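Long-range contacts in conjugal transfer protein TRWB (Escherichia coli, PDB 1E9R), which couples DNA processing to transfer in bacterial conjugation, probably as a ring-shaped hexameric ATPase that drives DNA through the secretion channel: residues F9-P13 with H363-R367; L29-E35 with G44-R49; A61-K66 with L343-R347; P107-K113 with E220-P225; L153-A158 with L172-T176. All coordinates share one frame; numbering follows the deposited sequence.

How the contacts relate
Near the N terminus, residues 9-13 meet strand 362-368 in contact 1, closing a loop around all the others. Contact 2 closes next: helix 26-33 folds onto the segment 44-49 before contact 3 opens. In contact 3 the loop after strand 56-59 meets the loop after strand 339-342, joining two neighbouring strands of the large sheet at their ends. Within the span closed by contact 3 lies contact 4, between the loop after strand 103-105 and the region of helix 219-223, and contact 5, between two helices, is nested inside contact 4. No contacts cross. Contacts 4 and 5 touch through Val222 and Phe173; contact 1 is remote, its centre about 63 Å from that of contact 5.

Contact 1: residues F9-P13 with H363-R367; sequences FGGAP and HEVER
Phe9 and Ala12, in the loop ahead of strand 16-18, meet His363 and Arg367 on strand 362-368, the middle strand of a small three-stranded antiparallel sheet. The aromatic part is an oblique pair: the Phe9 and His363 planes are inclined by 58°. With chi1 of Phe9 at 179°, CG stands opposite the backbone N and the ring reaches over to the histidine. One face of the Phe9 ring receives His363 CE1, off toward the rim, with Phe9 CZ the nearest carbon at 3.6 Å. Against the opposite face lies the backbone N of Gly11, over the ring centre, so that the phenyl group is sandwiched.

The remaining packing is made by Arg367. Ala12 CB rests over one face of its guanidinium, 3.9 Å from Arg367 NH1, while Pro13 O lies at the edge, in plane. The polar ends of His363 and Arg367 converge on Glu389 of strand 384-390, which forms a salt bridge with Arg367 NH2 and accepts a hydrogen bond from His363 NE2. Arg386 of a second subunit packs on Ala12 and Arg367, placing the contact at a subunit interface. Along the bent arginine chain, Arg367 CD comes to 3.0 Å from Pro13 O.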
# COMPACT_ATOMS: atom_id res chain seq x y z
N PHE B 9 28.31 -10.67 27.30
CA PHE B 9 26.86 -10.56 27.23
C PHE B 9 26.32 -9.60 28.28
O PHE B 9 26.54 -9.79 29.48
CB PHE B 9 26.25 -11.95 27.39
CG PHE B 9 24.75 -11.97 27.35
CD1 PHE B 9 24.07 -11.39 26.30
CD2 PHE B 9 24.02 -12.57 28.37
CE1 PHE B 9 22.68 -11.42 26.26
CE2 PHE B 9 22.64 -12.60 28.34
CZ PHE B 9 21.96 -12.02 27.28
N GLY B 10 25.60 -8.59 27.82
CA GLY B 10 25.03 -7.60 28.72
C GLY B 10 23.89 -8.09 29.60
O GLY B 10 23.55 -7.44 30.59
N GLY B 11 23.30 -9.22 29.24
CA GLY B 11 22.20 -9.75 30.04
C GLY B 11 22.68 -10.55 31.24
O GLY B 11 23.83 -10.44 31.67
N ALA B 12 21.77 -11.36 31.78
CA ALA B 12 22.09 -12.18 32.95
C ALA B 12 22.98 -13.35 32.58
O ALA B 12 22.76 -14.02 31.57
CB ALA B 12 20.80 -12.69 33.57
N PRO B 13 24.02 -13.61 33.40
CA PRO B 13 24.93 -14.72 33.13
C PRO B 13 24.15 -16.04 33.05
O PRO B 13 23.11 -16.18 33.70
CB PRO B 13 25.88 -14.69 34.33
CG PRO B 13 25.94 -13.22 34.66
CD PRO B 13 24.48 -12.82 34.56
N HIS B 363 19.84 -15.79 21.06
CA HIS B 363 20.50 -17.04 21.43
C HIS B 363 19.54 -17.78 22.35
O HIS B 363 18.68 -17.17 22.98
CB HIS B 363 21.87 -16.77 22.11
CG HIS B 363 21.80 -16.04 23.42
ND1 HIS B 363 22.90 -15.46 24.00
CD2 HIS B 363 20.77 -15.83 24.28
CE1 HIS B 363 22.57 -14.92 25.16
NE2 HIS B 363 21.28 -15.13 25.35
N GLU B 364 19.64 -19.11 22.39
CA GLU B 364 18.81 -19.87 23.31
C GLU B 364 19.83 -20.28 24.36
O GLU B 364 20.93 -20.72 24.04
CB GLU B 364 18.16 -21.06 22.63
CG GLU B 364 17.05 -21.63 23.46
CD GLU B 364 16.10 -22.47 22.66
OE1 GLU B 364 16.57 -23.41 22.00
OE2 GLU B 364 14.88 -22.18 22.70
N VAL B 365 19.44 -20.14 25.62
CA VAL B 365 20.35 -20.38 26.73
C VAL B 365 19.67 -21.03 27.95
O VAL B 365 18.45 -20.93 28.10
CB VAL B 365 20.95 -18.98 27.10
CG1 VAL B 365 21.20 -18.87 28.56
CG2 VAL B 365 22.21 -18.72 26.29
N GLU B 366 20.44 -21.70 28.81
CA GLU B 366 19.91 -22.31 30.03
C GLU B 366 20.49 -21.56 31.22
O GLU B 366 21.70 -21.33 31.28
CB GLU B 366 20.28 -23.79 30.14
CG GLU B 366 19.75 -24.64 29.01
CD GLU B 366 19.98 -26.12 29.22
OE1 GLU B 366 21.09 -26.50 29.65
OE2 GLU B 366 19.05 -26.91 28.94
N ARG B 367 19.63 -21.18 32.17
CA ARG B 367 20.06 -20.43 33.35
C ARG B 367 19.57 -21.00 34.68
O ARG B 367 18.52 -21.63 34.75
CB ARG B 367 19.58 -18.99 33.24
CG ARG B 367 20.68 -17.98 33.08
CD ARG B 367 20.16 -16.61 33.38
NE ARG B 367 19.16 -16.18 32.40
CZ ARG B 367 19.45 -15.66 31.21
NH1 ARG B 367 20.71 -15.48 30.83
NH2 ARG B 367 18.46 -15.30 30.40

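Contact 2: residues L29-E35 with G44-R49; sequences LKRMTRE and GVPMPR. With SO4 (sulfate ion), chain J.
Thr33 carries OG1 in the crowded position between its backbone N and carbonyl carbon, chi1 60°, and this rotation aims the hydroxyl at Pro46 while its methyl turns to Pro48. Leu29 has CG opposite its own N, which brings the branch to Val45, and Lys30 runs extended past the same valine.

The hydroxyl of Thr33 donates a hydrogen bond of 2.8 Å from OG1 to Pro46 O, lying in the carbonyl plane on a lone pair. Pro46 CG also lies 3.2 Å from Thr33 OG1, and the methyl CG2 of Thr33 touches Pro48 CG at 3.9 Å. A valine here would probably keep the packing on Pro48 but leave Pro46 O without this donor.

Apolar contact continues where Leu29 CG meets Val45 CG1 at 3.7 Å, the two side chains roughly perpendicular. On the other branch, Val45 CG2 faces the stem of Lys30, whose CE lies 3.5 Å from Gly44 O. Beyond the helix, Glu35 OE1 accepts a weak but nearly straight bond from Arg49 N at 3.3 Å. Its carboxylate lies against CB and CG of Arg49, leaving the charged ends apart. On the helix, Arg31 holds a sulfate, probably from the crystallisation liquor, through NH1 and, more weakly, NH2; Ser25 OG also bonds to it. Gln39 bonds to Thr33 O and Glu35 N, bridging the helix end and the residues that follow. The whole is the end of helix 26-33 packed on the second strand of a two-stranded beta hairpin, 41-42 and 45-46.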
# COMPACT_ATOMS: atom_id res chain seq x y z
N LEU B 29 37.84 -12.84 20.09
CA LEU B 29 37.51 -12.88 18.67
C LEU B 29 38.79 -12.71 17.84
O LEU B 29 39.01 -13.43 16.86
CB LEU B 29 36.51 -11.77 18.31
CG LEU B 29 36.10 -11.61 16.84
CD1 LEU B 29 35.50 -12.90 16.32
CD2 LEU B 29 35.10 -10.46 16.72
N LYS B 30 39.62 -11.75 18.25
CA LYS B 30 40.89 -11.48 17.56
C LYS B 30 41.69 -12.78 17.55
O LYS B 30 42.36 -13.12 16.58
CB LYS B 30 41.66 -10.36 18.29
CG LYS B 30 40.86 -9.05 18.38
CD LYS B 30 41.55 -7.90 19.13
CE LYS B 30 40.59 -6.70 19.18
NZ LYS B 30 41.05 -5.56 20.02
N ARG B 31 41.58 -13.51 18.65
CA ARG B 31 42.27 -14.78 18.81
C ARG B 31 41.75 -15.78 17.79
O ARG B 31 42.52 -16.48 17.14
CB ARG B 31 42.01 -15.30 20.23
CG ARG B 31 43.00 -16.34 20.75
CD ARG B 31 42.60 -16.81 22.13
NE ARG B 31 42.47 -15.70 23.06
CZ ARG B 31 41.52 -15.62 23.99
NH1 ARG B 31 40.63 -16.59 24.08
NH2 ARG B 31 41.47 -14.58 24.80
N MET B 32 40.43 -15.83 17.65
CA MET B 32 39.77 -16.75 16.72
C MET B 32 39.86 -16.42 15.23
O MET B 32 39.88 -17.33 14.40
CB MET B 32 38.30 -16.90 17.10
CG MET B 32 38.04 -17.38 18.51
SD MET B 32 36.27 -17.44 18.88
CE MET B 32 35.76 -18.78 17.86
N THR B 33 39.90 -15.14 14.88
CA THR B 33 39.98 -14.77 13.47
C THR B 33 41.42 -14.61 13.01
O THR B 33 41.69 -14.56 11.81
CB THR B 33 39.24 -13.46 13.17
OG1 THR B 33 39.81 -12.40 13.94
CG2 THR B 33 37.80 -13.60 13.54
N ARG B 34 42.34 -14.52 13.98
CA ARG B 34 43.76 -14.36 13.68
C ARG B 34 44.20 -15.46 12.73
O ARG B 34 43.92 -16.64 12.94
CB ARG B 34 44.59 -14.41 14.97
CG ARG B 34 46.07 -14.16 14.76
CD ARG B 34 46.67 -13.55 16.03
NE ARG B 34 48.13 -13.48 15.97
CZ ARG B 34 48.93 -14.54 15.88
NH1 ARG B 34 48.42 -15.76 15.82
NH2 ARG B 34 50.25 -14.37 15.85
N GLU B 35 44.90 -15.07 11.69
CA GLU B 35 45.32 -16.02 10.69
C GLU B 35 46.79 -15.85 10.34
O GLU B 35 47.41 -14.82 10.64
CB GLU B 35 44.43 -15.83 9.47
CG GLU B 35 44.71 -16.72 8.30
CD GLU B 35 43.62 -16.57 7.24
OE1 GLU B 35 42.59 -15.92 7.54
OE2 GLU B 35 43.80 -17.11 6.12
N GLY B 44 40.27 -3.19 14.98
CA GLY B 44 41.32 -3.89 15.71
C GLY B 44 41.22 -5.39 15.60
O GLY B 44 42.11 -6.11 16.07
N VAL B 45 40.16 -5.89 14.98
CA VAL B 45 39.99 -7.33 14.84
C VAL B 45 40.40 -7.76 13.44
O VAL B 45 39.91 -7.22 12.45
CB VAL B 45 38.53 -7.77 15.07
CG1 VAL B 45 38.46 -9.29 15.08
CG2 VAL B 45 38.00 -7.19 16.37
N PRO B 46 41.31 -8.74 13.34
CA PRO B 46 41.75 -9.21 12.02
C PRO B 46 40.59 -9.85 11.26
O PRO B 46 39.85 -10.67 11.79
CB PRO B 46 42.87 -10.20 12.35
CG PRO B 46 42.49 -10.71 13.68
CD PRO B 46 42.01 -9.47 14.41
N MET B 47 40.45 -9.45 10.01
CA MET B 47 39.39 -9.94 9.18
C MET B 47 39.74 -11.26 8.50
O MET B 47 40.78 -11.39 7.87
CB MET B 47 39.05 -8.87 8.14
CG MET B 47 38.08 -9.30 7.06
SD MET B 47 37.38 -7.88 6.21
CE MET B 47 35.77 -8.55 5.76
N PRO B 48 38.87 -12.27 8.66
CA PRO B 48 39.12 -13.57 8.04
C PRO B 48 39.34 -13.32 6.56
O PRO B 48 38.53 -12.66 5.91
CB PRO B 48 37.84 -14.33 8.30
CG PRO B 48 37.42 -13.80 9.63
CD PRO B 48 37.67 -12.32 9.51
N ARG B 49 40.45 -13.83 6.05
CA ARG B 49 40.79 -13.66 4.64
C ARG B 49 39.66 -14.05 3.70
O ARG B 49 39.40 -13.36 2.72
CB ARG B 49 42.03 -14.48 4.31
CG ARG B 49 43.35 -13.81 4.60
CD ARG B 49 43.81 -13.08 3.37
NE ARG B 49 45.23 -12.80 3.45
CZ ARG B 49 45.96 -12.42 2.41
NH1 ARG B 49 45.39 -12.30 1.22
NH2 ARG B 49 47.26 -12.16 2.56
S SO4 J . 39.35 -13.95 27.04
O1 SO4 J . 40.24 -12.94 26.43
O2 SO4 J . 39.18 -15.10 26.13
O3 SO4 J . 39.93 -14.41 28.32
O4 SO4 J . 38.02 -13.37 27.29

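Contact 3: residues A61-K66 with L343-R347; sequences ATGTGK and LGGSR. With SO4 (sulfate ion), chain I.
Thr64, in a loop whose sequence and shape fit a P-loop (Walker A motif), packs on Leu343 and Gly344 of the loop after strand 339-342, which lies next to strand 56-59 in the sheet.

Residues Ala61 to Thr64 form a type II beta turn, and Thr64 OG1 donates a hydrogen bond to Ala61 O at 2.6 Å, tilted from the carbonyl plane; the amide of Thr64 donates to the same oxygen. Across the contact, Ala61 N makes a weak but straight bond to Gly344 O. A sulfate ion sits where a nucleotide phosphate would probably lie, held by the amides of Gly63, Gly65, Lys66 and Ser67. The side chain of Lys66 curls at its last two torsions to set NZ 2.6 Å from sulfate O3, and NZ also bonds to Gly60 O.

Packing fills the rest. The methyl CG2 of Thr64 lies 3.3 Å from Gly344 O, and its OG1 is near Leu343 CB. Replacing Thr64 by glycine would probably leave Ala61 O without its hydroxyl donor and open a gap beside Leu343 and Gly344. Ala61 CB rests against the backbone of Ser346, whose OG bonds to Phe337 O of a second subunit. Gly65, at the N-cap with phi 113°, leads into helix 66-79. Leu343, with CG beside its own N at chi1 -82°, presses one methyl on that helix start: CD2 is 3.3 Å from Lys66 N.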
# COMPACT_ATOMS: atom_id res chain seq x y z
N ALA B 61 24.66 5.34 12.78
CA ALA B 61 24.19 6.71 12.66
C ALA B 61 25.36 7.68 12.52
O ALA B 61 26.52 7.28 12.61
CB ALA B 61 23.35 7.08 13.89
N THR B 62 25.07 8.96 12.30
CA THR B 62 26.12 9.97 12.13
C THR B 62 26.98 10.08 13.37
O THR B 62 26.47 10.01 14.49
CB THR B 62 25.55 11.39 11.89
OG1 THR B 62 24.52 11.35 10.91
CG2 THR B 62 26.65 12.33 11.40
N GLY B 63 28.28 10.25 13.17
CA GLY B 63 29.18 10.40 14.30
C GLY B 63 29.55 9.14 15.05
O GLY B 63 30.38 9.20 15.95
N THR B 64 28.96 8.00 14.70
CA THR B 64 29.27 6.77 15.40
C THR B 64 30.67 6.21 15.12
O THR B 64 31.14 5.34 15.84
CB THR B 64 28.22 5.67 15.10
OG1 THR B 64 28.06 5.52 13.69
CG2 THR B 64 26.90 6.05 15.71
N GLY B 65 31.33 6.71 14.07
CA GLY B 65 32.68 6.24 13.75
C GLY B 65 32.90 5.45 12.47
O GLY B 65 33.96 4.83 12.31
N LYS B 66 31.95 5.47 11.54
CA LYS B 66 32.08 4.73 10.29
C LYS B 66 33.34 5.08 9.50
O LYS B 66 34.04 4.20 8.99
CB LYS B 66 30.85 4.97 9.40
CG LYS B 66 29.52 4.53 10.00
CD LYS B 66 28.37 4.68 9.01
CE LYS B 66 28.10 6.14 8.69
NZ LYS B 66 27.56 6.88 9.85
N LEU B 343 27.41 0.08 14.47
CA LEU B 343 27.93 1.16 15.32
C LEU B 343 26.79 1.79 16.09
O LEU B 343 26.96 2.80 16.79
CB LEU B 343 28.63 2.22 14.47
CG LEU B 343 30.06 1.92 14.05
CD1 LEU B 343 30.14 0.53 13.47
CD2 LEU B 343 30.53 2.93 13.04
N GLY B 344 25.61 1.20 15.94
CA GLY B 344 24.43 1.68 16.65
C GLY B 344 23.74 2.93 16.12
O GLY B 344 24.38 3.93 15.78
N GLY B 345 22.41 2.85 16.08
CA GLY B 345 21.60 3.97 15.63
C GLY B 345 21.43 5.05 16.71
O GLY B 345 22.09 5.03 17.76
N SER B 346 20.55 6.01 16.43
CA SER B 346 20.28 7.10 17.36
C SER B 346 19.08 6.67 18.18
O SER B 346 18.28 5.86 17.72
CB SER B 346 19.98 8.37 16.56
OG SER B 346 19.76 9.49 17.40
N ARG B 347 18.94 7.19 19.39
CA ARG B 347 17.79 6.80 20.20
C ARG B 347 16.50 7.38 19.65
O ARG B 347 15.42 7.05 20.13
CB ARG B 347 17.94 7.20 21.68
CG ARG B 347 18.54 8.56 21.98
CD ARG B 347 18.10 9.08 23.36
NE ARG B 347 18.26 8.14 24.48
CZ ARG B 347 19.41 7.83 25.09
NH1 ARG B 347 20.56 8.37 24.71
NH2 ARG B 347 19.40 6.97 26.10
S SO4 I . 30.68 8.73 11.22
O1 SO4 I . 31.14 8.92 12.60
O2 SO4 I . 31.85 8.36 10.40
O3 SO4 I . 29.67 7.66 11.19
O4 SO4 I . 30.10 9.98 10.73

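Contact 4: residues P107-K113 with E220-P225; sequences PYDQRTK and EHVTMP
Pro107 and Tyr108 pack against Met224 and Glu220 in a partly buried contact with one side-chain hydrogen bond, joining the loop after strand 103-105 of the large mixed sheet to helix 219-223 and the two residues after it. The loop contains a type I beta turn, Asp109 to Thr112, combined with an Asx turn at Asp109.

The apolar part is centred on Pro107. Met224, bent at chi2 and chi3, curls its CE onto the proline, 3.5 Å from Pro107 CD, the side chains roughly at right angles. Pro225 adds its CD at 4.0 Å from Pro107 CB, while its CG faces the methyl of Thr112. Trp262 touches both Pro107 and Met224, bringing helix 252-269 into this packing.

Near the start of the short helix 219-223, Glu220 OE1 accepts from Tyr108 OH at 2.8 Å on its syn lone pair and lies at the edge of the ring, near its plane. Ring and carboxylate planes differ by 32°.

Within the turn, Thr112 N bonds to Asp109 O, and Arg111 meets Asp109 side-on in a two-nitrogen salt bridge; Thr112 OG1 links onward to Lys113 O. Asp109 OD1 takes Arg111 N on its anti lone pair and Arg111 NE on its syn one, the latter at 2.9 Å.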
# COMPACT_ATOMS: atom_id res chain seq x y z
N PRO B 107 36.42 16.66 -10.87
CA PRO B 107 36.40 17.71 -11.90
C PRO B 107 36.97 19.08 -11.53
O PRO B 107 37.39 19.83 -12.41
CB PRO B 107 34.92 17.77 -12.30
CG PRO B 107 34.20 17.30 -11.09
CD PRO B 107 35.06 16.16 -10.61
N TYR B 108 37.01 19.39 -10.24
CA TYR B 108 37.50 20.69 -9.78
C TYR B 108 38.86 20.67 -9.07
O TYR B 108 39.25 21.65 -8.42
CB TYR B 108 36.44 21.34 -8.88
CG TYR B 108 35.08 21.48 -9.56
CD1 TYR B 108 34.19 20.40 -9.65
CD2 TYR B 108 34.68 22.69 -10.13
CE1 TYR B 108 32.94 20.52 -10.28
CE2 TYR B 108 33.44 22.83 -10.76
CZ TYR B 108 32.58 21.74 -10.83
OH TYR B 108 31.36 21.90 -11.46
N ASP B 109 39.59 19.57 -9.20
CA ASP B 109 40.89 19.47 -8.59
C ASP B 109 41.93 19.50 -9.71
O ASP B 109 41.79 18.82 -10.72
CB ASP B 109 41.00 18.17 -7.77
CG ASP B 109 42.22 18.14 -6.89
OD1 ASP B 109 43.34 18.08 -7.42
OD2 ASP B 109 42.07 18.18 -5.65
N GLN B 110 42.94 20.33 -9.50
CA GLN B 110 44.04 20.52 -10.45
C GLN B 110 44.69 19.20 -10.85
O GLN B 110 45.11 19.02 -12.00
CB GLN B 110 45.08 21.43 -9.78
CG GLN B 110 46.25 21.84 -10.64
CD GLN B 110 45.84 22.77 -11.77
OE1 GLN B 110 45.45 22.32 -12.85
NE2 GLN B 110 45.90 24.07 -11.51
N ARG B 111 44.75 18.28 -9.89
CA ARG B 111 45.39 16.98 -10.07
C ARG B 111 44.56 15.90 -10.76
O ARG B 111 45.08 14.85 -11.11
CB ARG B 111 45.87 16.47 -8.71
CG ARG B 111 46.82 17.41 -7.97
CD ARG B 111 46.91 17.03 -6.50
NE ARG B 111 45.65 17.28 -5.81
CZ ARG B 111 45.44 17.08 -4.51
NH1 ARG B 111 46.42 16.62 -3.76
NH2 ARG B 111 44.27 17.37 -3.97
N THR B 112 43.27 16.14 -10.95
CA THR B 112 42.42 15.13 -11.58
C THR B 112 42.91 14.67 -12.94
O THR B 112 43.54 15.43 -13.67
CB THR B 112 40.98 15.64 -11.78
OG1 THR B 112 40.18 14.58 -12.31
CG2 THR B 112 40.95 16.80 -12.76
N LYS B 113 42.61 13.43 -13.28
CA LYS B 113 42.98 12.91 -14.59
C LYS B 113 41.88 13.40 -15.54
O LYS B 113 40.81 13.83 -15.08
CB LYS B 113 43.00 11.39 -14.59
CG LYS B 113 43.88 10.78 -13.51
CD LYS B 113 45.35 10.88 -13.83
CE LYS B 113 45.68 10.14 -15.12
NZ LYS B 113 47.13 10.22 -15.44
N GLU B 220 27.95 17.79 -15.29
CA GLU B 220 29.30 17.59 -14.74
C GLU B 220 30.23 16.77 -15.64
O GLU B 220 31.45 16.86 -15.53
CB GLU B 220 29.21 16.95 -13.37
CG GLU B 220 28.51 17.81 -12.34
CD GLU B 220 29.09 19.22 -12.25
OE1 GLU B 220 30.33 19.36 -12.24
OE2 GLU B 220 28.30 20.19 -12.17
N HIS B 221 29.66 15.95 -16.51
CA HIS B 221 30.45 15.14 -17.42
C HIS B 221 31.04 16.07 -18.47
O HIS B 221 32.12 15.82 -19.02
CB HIS B 221 29.57 14.10 -18.12
CG HIS B 221 29.13 12.97 -17.25
ND1 HIS B 221 29.78 11.75 -17.22
CD2 HIS B 221 28.11 12.87 -16.37
CE1 HIS B 221 29.17 10.95 -16.37
NE2 HIS B 221 28.16 11.60 -15.83
N VAL B 222 30.30 17.13 -18.76
CA VAL B 222 30.70 18.09 -19.77
C VAL B 222 31.83 18.97 -19.26
O VAL B 222 32.81 19.20 -19.96
CB VAL B 222 29.51 19.00 -20.21
CG1 VAL B 222 29.97 19.98 -21.27
CG2 VAL B 222 28.36 18.15 -20.74
N THR B 223 31.66 19.46 -18.04
CA THR B 223 32.65 20.34 -17.42
C THR B 223 33.87 19.59 -16.89
O THR B 223 34.86 20.21 -16.49
CB THR B 223 32.00 21.13 -16.27
OG1 THR B 223 31.60 20.23 -15.23
CG2 THR B 223 30.78 21.88 -16.79
N MET B 224 33.79 18.26 -16.88
CA MET B 224 34.89 17.43 -16.41
C MET B 224 36.08 17.58 -17.34
O MET B 224 35.95 17.41 -18.55
CB MET B 224 34.47 15.96 -16.39
CG MET B 224 34.89 15.17 -15.13
SD MET B 224 36.61 14.65 -14.98
CE MET B 224 36.85 14.84 -13.30
N PRO B 225 37.25 17.92 -16.78
CA PRO B 225 38.46 18.08 -17.59
C PRO B 225 38.62 16.87 -18.50
O PRO B 225 38.55 15.73 -18.03
CB PRO B 225 39.55 18.17 -16.53
CG PRO B 225 38.85 18.92 -15.43
CD PRO B 225 37.52 18.23 -15.36

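Contact 5: residues L153-A158 with L172-T176; sequences LLRETA and LFHWT
Leu172 reaches helix 141-163 with both its methyls. CD1 lies 3.5 Å from Thr157 CG2 and 3.9 Å from Ala158 CB, while CD2 meets Leu154 CD1 at 3.7 Å with the two leucine chains about perpendicular. One turn further on, Thr176 offers CG2 to Thr157, 3.8 Å from its OG1, and Leu153 CG touches the same methyl from the other end of its segment. Trp175 contributes CB alone, 4.0 Å from Thr157 CG2, its indole leading elsewhere.

The threonines are placed by their own helices. At chi1 -60°, Thr157 turns its hydroxyl back to Leu153 O, 2.7 Å from OG1, which leaves the methyl to meet Leu172. Thr176, in a different rotamer (chi1 60°), also returns its hydroxyl to its own helix, at Leu172 O, so neither hydroxyl is spent across the interface. Each carbonyl also accepts the backbone N of its threonine, from the opposite face of its plane.

Helices 141-163 and 169-178 are consecutive members of an all-helical region, and their local axes approach to 10.1 Å at 123° between N-to-C directions. Further out, helix 201-217 closes over Leu153 and Thr176 through Leu214, and helix 181-188 reaches Thr157 with Phe187 and Leu188. Helix 126-134 lies against Leu154 and Ala158, and Phe117 touches Ala158 and Leu172. The indole of Trp175 stacks on the ring of Phe187.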
# COMPACT_ATOMS: atom_id res chain seq x y z
N LEU B 153 18.78 7.60 -26.20
CA LEU B 153 19.24 8.83 -26.82
C LEU B 153 20.74 9.00 -26.60
O LEU B 153 21.47 9.42 -27.50
CB LEU B 153 18.50 10.03 -26.23
CG LEU B 153 18.94 11.41 -26.73
CD1 LEU B 153 18.85 11.47 -28.23
CD2 LEU B 153 18.06 12.48 -26.13
N LEU B 154 21.22 8.65 -25.41
CA LEU B 154 22.63 8.77 -25.11
C LEU B 154 23.50 7.84 -25.93
O LEU B 154 24.39 8.29 -26.64
CB LEU B 154 22.90 8.50 -23.63
CG LEU B 154 24.38 8.67 -23.24
CD1 LEU B 154 24.76 10.15 -23.29
CD2 LEU B 154 24.60 8.11 -21.84
N ARG B 155 23.24 6.53 -25.87
CA ARG B 155 24.08 5.59 -26.59
C ARG B 155 24.11 5.76 -28.11
O ARG B 155 25.16 5.57 -28.74
CB ARG B 155 23.74 4.14 -26.21
CG ARG B 155 22.49 3.57 -26.82
CD ARG B 155 22.31 2.11 -26.38
NE ARG B 155 21.46 2.00 -25.20
CZ ARG B 155 20.15 1.82 -25.26
NH1 ARG B 155 19.54 1.72 -26.43
NH2 ARG B 155 19.44 1.75 -24.14
N GLU B 156 22.98 6.13 -28.71
CA GLU B 156 22.95 6.33 -30.16
C GLU B 156 23.65 7.63 -30.57
O GLU B 156 24.39 7.65 -31.55
CB GLU B 156 21.51 6.31 -30.67
CG GLU B 156 20.88 4.92 -30.65
CD GLU B 156 21.76 3.86 -31.31
OE1 GLU B 156 22.11 4.01 -32.51
OE2 GLU B 156 22.10 2.86 -30.64
N THR B 157 23.42 8.71 -29.82
CA THR B 157 24.06 9.98 -30.13
C THR B 157 25.57 9.85 -29.98
O THR B 157 26.32 10.20 -30.88
CB THR B 157 23.57 11.11 -29.20
OG1 THR B 157 22.16 11.27 -29.35
CG2 THR B 157 24.25 12.43 -29.53
N ALA B 158 26.00 9.34 -28.84
CA ALA B 158 27.42 9.16 -28.56
C ALA B 158 28.07 8.21 -29.56
O ALA B 158 29.18 8.46 -30.00
CB ALA B 158 27.61 8.63 -27.15
N LEU B 172 28.02 16.08 -27.51
CA LEU B 172 27.02 15.14 -27.03
C LEU B 172 25.95 15.90 -26.26
O LEU B 172 24.76 15.68 -26.44
CB LEU B 172 27.68 14.11 -26.12
CG LEU B 172 26.79 13.01 -25.54
CD1 LEU B 172 26.17 12.18 -26.66
CD2 LEU B 172 27.62 12.14 -24.64
N PHE B 173 26.39 16.80 -25.40
CA PHE B 173 25.46 17.58 -24.61
C PHE B 173 24.63 18.53 -25.48
O PHE B 173 23.46 18.76 -25.21
CB PHE B 173 26.21 18.37 -23.55
CG PHE B 173 25.32 19.12 -22.59
CD1 PHE B 173 24.67 18.46 -21.56
CD2 PHE B 173 25.17 20.50 -22.70
CE1 PHE B 173 23.89 19.16 -20.65
CE2 PHE B 173 24.39 21.22 -21.78
CZ PHE B 173 23.75 20.55 -20.76
N HIS B 174 25.24 19.07 -26.54
CA HIS B 174 24.53 20.00 -27.41
C HIS B 174 23.38 19.30 -28.10
O HIS B 174 22.23 19.73 -28.05
CB HIS B 174 25.47 20.56 -28.49
CG HIS B 174 24.76 21.34 -29.55
ND1 HIS B 174 24.19 22.58 -29.32
CD2 HIS B 174 24.44 21.02 -30.83
CE1 HIS B 174 23.55 22.98 -30.40
NE2 HIS B 174 23.68 22.05 -31.33
N TRP B 175 23.70 18.21 -28.77
CA TRP B 175 22.72 17.44 -29.49
C TRP B 175 21.59 16.92 -28.61
O TRP B 175 20.42 17.08 -28.93
CB TRP B 175 23.41 16.27 -30.19
CG TRP B 175 24.12 16.69 -31.44
CD1 TRP B 175 25.46 16.60 -31.70
CD2 TRP B 175 23.52 17.28 -32.59
NE1 TRP B 175 25.73 17.10 -32.95
CE2 TRP B 175 24.55 17.53 -33.52
CE3 TRP B 175 22.20 17.63 -32.92
CZ2 TRP B 175 24.30 18.11 -34.76
CZ3 TRP B 175 21.96 18.20 -34.15
CH2 TRP B 175 23.00 18.44 -35.06
N THR B 176 21.96 16.29 -27.50
CA THR B 176 20.97 15.70 -26.62
C THR B 176 20.10 16.67 -25.85
O THR B 176 19.01 16.30 -25.45
CB THR B 176 21.61 14.70 -25.59
OG1 THR B 176 22.57 15.37 -24.78
CG2 THR B 176 22.27 13.55 -26.31